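Local coordinates for MOBA relate protein (Mycobacterium sp., PDB 2WAW), which is of unknown function but carries a MobA-like NTP transferase domain, and so probably handles nucleotides as a GT-A-type nucleotidyltransferase, at residues T95-V100 with G120-T125; A127-A132 with G136-V141. All coordinates share one frame; numbering follows the deposited sequence.

Interaction 1: residues T95-V100 with G120-T125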
loop_
_atom_site.group_PDB
_atom_site.type_symbol
_atom_site.label_atom_id
_atom_site.label_comp_id
_atom_site.label_asym_id
_atom_site.label_seq_id
_atom_site.Cartn_x
_atom_site.Cartn_y
_atom_site.Cartn_z
ATOM N N THR A 95 1.628 4.080 -19.403
ATOM C CA THR A 95 0.943 5.363 -19.297
ATOM C C THR A 95 0.959 5.969 -17.892
ATOM O O THR A 95 0.653 7.143 -17.736
ATOM C CB THR A 95 -0.516 5.319 -19.829
ATOM O OG1 THR A 95 -1.283 4.399 -19.039
ATOM C CG2 THR A 95 -0.526 4.907 -21.305
ATOM N N ALA A 96 1.310 5.186 -16.870
ATOM C CA ALA A 96 1.284 5.724 -15.513
ATOM C C ALA A 96 2.439 6.723 -15.360
ATOM O O ALA A 96 3.576 6.429 -15.721
ATOM C CB ALA A 96 1.414 4.589 -14.468
ATOM N N GLU A 97 2.130 7.896 -14.813
ATOM C CA GLU A 97 3.142 8.928 -14.537
ATOM C C GLU A 97 3.827 8.672 -13.185
ATOM O O GLU A 97 4.892 9.209 -12.894
ATOM C CB GLU A 97 2.500 10.331 -14.519
ATOM C CG GLU A 97 2.136 10.876 -15.903
ATOM C CD GLU A 97 1.274 12.140 -15.854
ATOM O OE1 GLU A 97 1.000 12.671 -14.749
ATOM O OE2 GLU A 97 0.878 12.606 -16.945
ATOM N N GLY A 98 3.189 7.858 -12.362
ATOM C CA GLY A 98 3.764 7.443 -11.091
ATOM C C GLY A 98 2.870 6.394 -10.476
ATOM O O GLY A 98 1.838 6.006 -11.065
ATOM N N ILE A 99 3.262 5.928 -9.296
ATOM C CA ILE A 99 2.448 4.983 -8.565
ATOM C C ILE A 99 2.107 5.554 -7.221
ATOM O O ILE A 99 2.818 6.417 -6.717
ATOM C CB ILE A 99 3.149 3.617 -8.362
ATOM C CG1 ILE A 99 4.462 3.772 -7.539
ATOM C CG2 ILE A 99 3.324 2.908 -9.727
ATOM C CD1 ILE A 99 5.190 2.441 -7.241
ATOM N N VAL A 100 1.020 5.053 -6.653
ATOM C CA VAL A 100 0.703 5.268 -5.255
ATOM C C VAL A 100 0.869 3.945 -4.526
ATOM O O VAL A 100 0.272 2.929 -4.919
ATOM C CB VAL A 100 -0.730 5.831 -5.077
ATOM C CG1 VAL A 100 -1.168 5.811 -3.589
ATOM C CG2 VAL A 100 -0.836 7.230 -5.660
ATOM N N GLY A 120 -0.957 16.558 -5.434
ATOM C CA GLY A 120 0.318 17.127 -4.967
ATOM C C GLY A 120 1.520 16.463 -5.621
ATOM O O GLY A 120 2.575 17.079 -5.787
ATOM N N GLY A 121 1.359 15.207 -6.008
ATOM C CA GLY A 121 2.438 14.464 -6.655
ATOM C C GLY A 121 2.703 14.792 -8.113
ATOM O O GLY A 121 3.789 14.523 -8.619
ATOM N N ARG A 122 1.725 15.362 -8.815
ATOM C CA ARG A 122 1.983 15.849 -10.176
ATOM C C ARG A 122 3.162 16.825 -10.084
ATOM O O ARG A 122 3.094 17.820 -9.382
ATOM C CB ARG A 122 0.760 16.563 -10.766
ATOM C CG ARG A 122 -0.579 15.846 -10.621
ATOM C CD ARG A 122 -0.633 14.495 -11.334
ATOM N NE ARG A 122 -1.983 13.931 -11.355
ATOM C CZ ARG A 122 -2.335 12.820 -12.021
ATOM N NH1 ARG A 122 -1.428 12.138 -12.725
ATOM N NH2 ARG A 122 -3.595 12.403 -11.995
ATOM N N GLY A 123 4.251 16.536 -10.779
ATOM C CA GLY A 123 5.418 17.423 -10.706
ATOM C C GLY A 123 6.274 17.393 -9.440
ATOM O O GLY A 123 7.192 18.211 -9.307
ATOM N N ALA A 124 5.982 16.473 -8.512
ATOM C CA ALA A 124 6.915 16.145 -7.416
ATOM C C ALA A 124 7.531 14.772 -7.685
ATOM O O ALA A 124 6.874 13.882 -8.237
ATOM C CB ALA A 124 6.225 16.161 -6.066
ATOM N N THR A 125 8.791 14.600 -7.304
ATOM C CA THR A 125 9.477 13.321 -7.485
ATOM C C THR A 125 8.908 12.244 -6.561
ATOM O O THR A 125 8.607 11.139 -7.009
ATOM C CB THR A 125 11.012 13.463 -7.306
ATOM O OG1 THR A 125 11.517 14.390 -8.275
ATOM C CG2 THR A 125 11.707 12.131 -7.493
#
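Glu97, in the loop that leads into strand 98-103, faces Arg122, the first residue past the end of helix 111-121, and even this nearest pair of CA atoms is 8.3 Å apart, so that only long side chains span the gap. The turn that carries Arg122 is a type II beta turn from Gly121 to Ala124, closed by the bond from Ala124 N to Gly121 O (2.9 Å), with Gly123 at positive phi. The CB of Glu97 is directed at the turn, and the chain continues extended beyond CG. Arg122 starts with CG beside its backbone N, bends at chi2 (-62°) and then runs straight, which carries its guanidinium across to the carboxylate. The two side chains meet at about a right angle. A single pair of atoms makes the salt bridge, Arg122 NH1 and Glu97 OE1 at 3.2 Å, and the hydrogen bond within it is weak, with an angle of 128° at the hydrogen. Carboxylate and guanidinium planes stand 79° apart, and OE1 approaches the guanidinium obliquely, so the paired, coplanar bidentate form is not reached. The stronger partner of Arg122 is the carbonyl oxygen of Ser4, bonded through NH2, while Glu97 OE2 has a long, weak ion pair with Arg5. The contact is therefore a loose, monodentate electrostatic link at the protein surface, probably contributing less to the placing of the arginine than its bond to Ser4.

Interaction 2: residues A127-A132 with G136-V141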
loop_
_atom_site.group_PDB
_atom_site.type_symbol
_atom_site.label_atom_id
_atom_site.label_comp_id
_atom_site.label_asym_id
_atom_site.label_seq_id
_atom_site.Cartn_x
_atom_site.Cartn_y
_atom_site.Cartn_z
ATOM N N ALA A 127 5.968 12.065 -3.131
ATOM C CA ALA A 127 5.120 12.778 -2.160
ATOM C C ALA A 127 4.647 11.824 -1.085
ATOM O O ALA A 127 4.561 10.610 -1.311
ATOM C CB ALA A 127 3.959 13.422 -2.855
ATOM N N VAL A 128 4.350 12.373 0.088
ATOM C CA VAL A 128 3.917 11.555 1.227
ATOM C C VAL A 128 2.759 12.229 1.939
ATOM O O VAL A 128 2.592 13.444 1.834
ATOM C CB VAL A 128 5.078 11.294 2.226
ATOM C CG1 VAL A 128 6.250 10.607 1.526
ATOM C CG2 VAL A 128 5.518 12.594 2.924
ATOM N N CYS A 129 1.944 11.444 2.637
ATOM C CA CYS A 129 0.909 12.039 3.475
ATOM C C CYS A 129 1.480 12.441 4.823
ATOM O O CYS A 129 2.207 11.675 5.467
ATOM C CB CYS A 129 -0.251 11.075 3.653
ATOM S SG CYS A 129 -1.199 10.853 2.101
ATOM N N GLU A 130 1.153 13.652 5.240
ATOM C CA GLU A 130 1.552 14.147 6.535
ATOM C C GLU A 130 0.321 14.238 7.410
ATOM O O GLU A 130 -0.524 15.119 7.234
ATOM C CB GLU A 130 2.242 15.506 6.418
ATOM C CG GLU A 130 2.727 16.020 7.757
ATOM C CD GLU A 130 3.581 17.258 7.626
ATOM O OE1 GLU A 130 3.177 18.196 6.907
ATOM O OE2 GLU A 130 4.651 17.291 8.254
ATOM N N TYR A 131 0.221 13.294 8.336
ATOM C CA TYR A 131 -0.893 13.220 9.264
ATOM C C TYR A 131 -0.586 14.055 10.505
ATOM O O TYR A 131 0.514 14.606 10.652
ATOM C CB TYR A 131 -1.099 11.759 9.638
ATOM C CG TYR A 131 -1.475 10.882 8.458
ATOM C CD1 TYR A 131 -2.812 10.739 8.089
ATOM C CD2 TYR A 131 -0.512 10.200 7.738
ATOM C CE1 TYR A 131 -3.189 9.939 7.031
ATOM C CE2 TYR A 131 -0.870 9.389 6.661
ATOM C CZ TYR A 131 -2.217 9.264 6.315
ATOM O OH TYR A 131 -2.636 8.477 5.275
ATOM N N ALA A 132 -1.569 14.164 11.396
ATOM C CA ALA A 132 -1.425 14.949 12.614
ATOM C C ALA A 132 -0.271 14.455 13.514
ATOM O O ALA A 132 0.343 15.255 14.230
ATOM C CB ALA A 132 -2.733 14.939 13.368
ATOM N N GLY A 136 3.122 9.182 6.725
ATOM C CA GLY A 136 2.797 7.783 6.485
ATOM C C GLY A 136 2.203 7.550 5.121
ATOM O O GLY A 136 2.002 8.484 4.333
ATOM N N HIS A 137 1.939 6.275 4.847
ATOM C CA HIS A 137 1.252 5.873 3.622
ATOM C C HIS A 137 -0.110 6.532 3.520
ATOM O O HIS A 137 -0.711 6.891 4.547
ATOM C CB HIS A 137 1.070 4.345 3.584
ATOM C CG HIS A 137 2.346 3.578 3.412
ATOM N ND1 HIS A 137 3.137 3.204 4.481
ATOM C CD2 HIS A 137 2.965 3.110 2.302
ATOM C CE1 HIS A 137 4.190 2.542 4.032
ATOM N NE2 HIS A 137 4.109 2.466 2.717
ATOM N N PRO A 138 -0.613 6.733 2.289
ATOM C CA PRO A 138 -0.014 6.372 0.986
ATOM C C PRO A 138 1.146 7.275 0.546
ATOM O O PRO A 138 1.226 8.467 0.950
ATOM C CB PRO A 138 -1.205 6.463 0.022
ATOM C CG PRO A 138 -2.106 7.541 0.645
ATOM C CD PRO A 138 -1.942 7.355 2.141
ATOM N N PHE A 139 2.044 6.691 -0.267
ATOM C CA PHE A 139 3.173 7.427 -0.841
ATOM C C PHE A 139 2.968 7.558 -2.346
ATOM O O PHE A 139 2.399 6.666 -2.975
ATOM C CB PHE A 139 4.504 6.700 -0.627
ATOM C CG PHE A 139 4.920 6.532 0.816
ATOM C CD1 PHE A 139 4.546 7.452 1.799
ATOM C CD2 PHE A 139 5.733 5.462 1.159
ATOM C CE1 PHE A 139 4.977 7.291 3.130
ATOM C CE2 PHE A 139 6.175 5.289 2.474
ATOM C CZ PHE A 139 5.791 6.190 3.455
ATOM N N TRP A 140 3.425 8.673 -2.917
ATOM C CA TRP A 140 3.504 8.823 -4.364
ATOM C C TRP A 140 4.942 8.717 -4.785
ATOM O O TRP A 140 5.802 9.339 -4.181
ATOM C CB TRP A 140 2.926 10.181 -4.774
ATOM C CG TRP A 140 3.391 10.713 -6.101
ATOM C CD1 TRP A 140 4.451 11.542 -6.331
ATOM C CD2 TRP A 140 2.776 10.483 -7.380
ATOM N NE1 TRP A 140 4.540 11.840 -7.672
ATOM C CE2 TRP A 140 3.528 11.196 -8.339
ATOM C CE3 TRP A 140 1.670 9.729 -7.808
ATOM C CZ2 TRP A 140 3.202 11.184 -9.711
ATOM C CZ3 TRP A 140 1.341 9.723 -9.158
ATOM C CH2 TRP A 140 2.111 10.440 -10.097
ATOM N N VAL A 141 5.199 7.947 -5.846
ATOM C CA VAL A 141 6.531 7.855 -6.447
ATOM C C VAL A 141 6.399 8.027 -7.954
ATOM O O VAL A 141 5.697 7.248 -8.621
ATOM C CB VAL A 141 7.229 6.526 -6.116
ATOM C CG1 VAL A 141 8.673 6.519 -6.677
ATOM C CG2 VAL A 141 7.257 6.306 -4.607
#
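Tyr131 turns its CG to the side of its backbone N, opposite the carbonyl carbon (chi1 -63°), and this swings the ring across to residues 136-138, where OH donates to His137 O at 2.6 Å. The hydroxyl lies in the carbonyl plane on a lone pair, and the ring presents its edge to that oxygen. A cis peptide bond precedes Pro138, whose CD packs 3.6 Å from Cys129 SG and also meets the tyrosine OH. Strands 126-131 and 134-142 run antiparallel in a beta hairpin. Ala127 and Trp140 form a hydrogen-bonded pair with two bonds, Trp140 N to Ala127 O being 2.8 Å and nearly straight at 169°. Gly136 N gives Cys129 O a good bond of 2.9 Å, but Cys129 N makes two weak bonds, to Gly136 O and Pro138 O, where the chain turns its corner at His137. Val128 CG1 touches Phe139 CD1 at 3.6 Å, and helix 158-163 covers this face through Ile162; Ala127, Pro138 and Trp140 lie against Leu117 of helix 111-121. Regular pairing thus gives way at the corner, where the tyrosine hydroxyl bonds to the carbonyl of His137 and joins the bend to the neighbouring strand.

How the interactions relate
Both contacts involve the central mixed sheet, in which strand 98-103 neighbours strand 134-142, yet they differ in depth. Interaction 1 is a surface contact burying 63 Å², a single ionic pair between loop and turn; interaction 2 is a buried hairpin burying 378 Å², built from backbone bonds and apolar side chains. Their centres lie 13 Å apart and the chain takes them in series, helix 111-121 being followed by strand 126-131. Trp140 connects them: its NE1 probably bonds to Ala124 O in the turn, and its CH2 packs on Gly98 CA. A probable bond from Ile99 N to Val141 O adds a direct strand-to-strand tie.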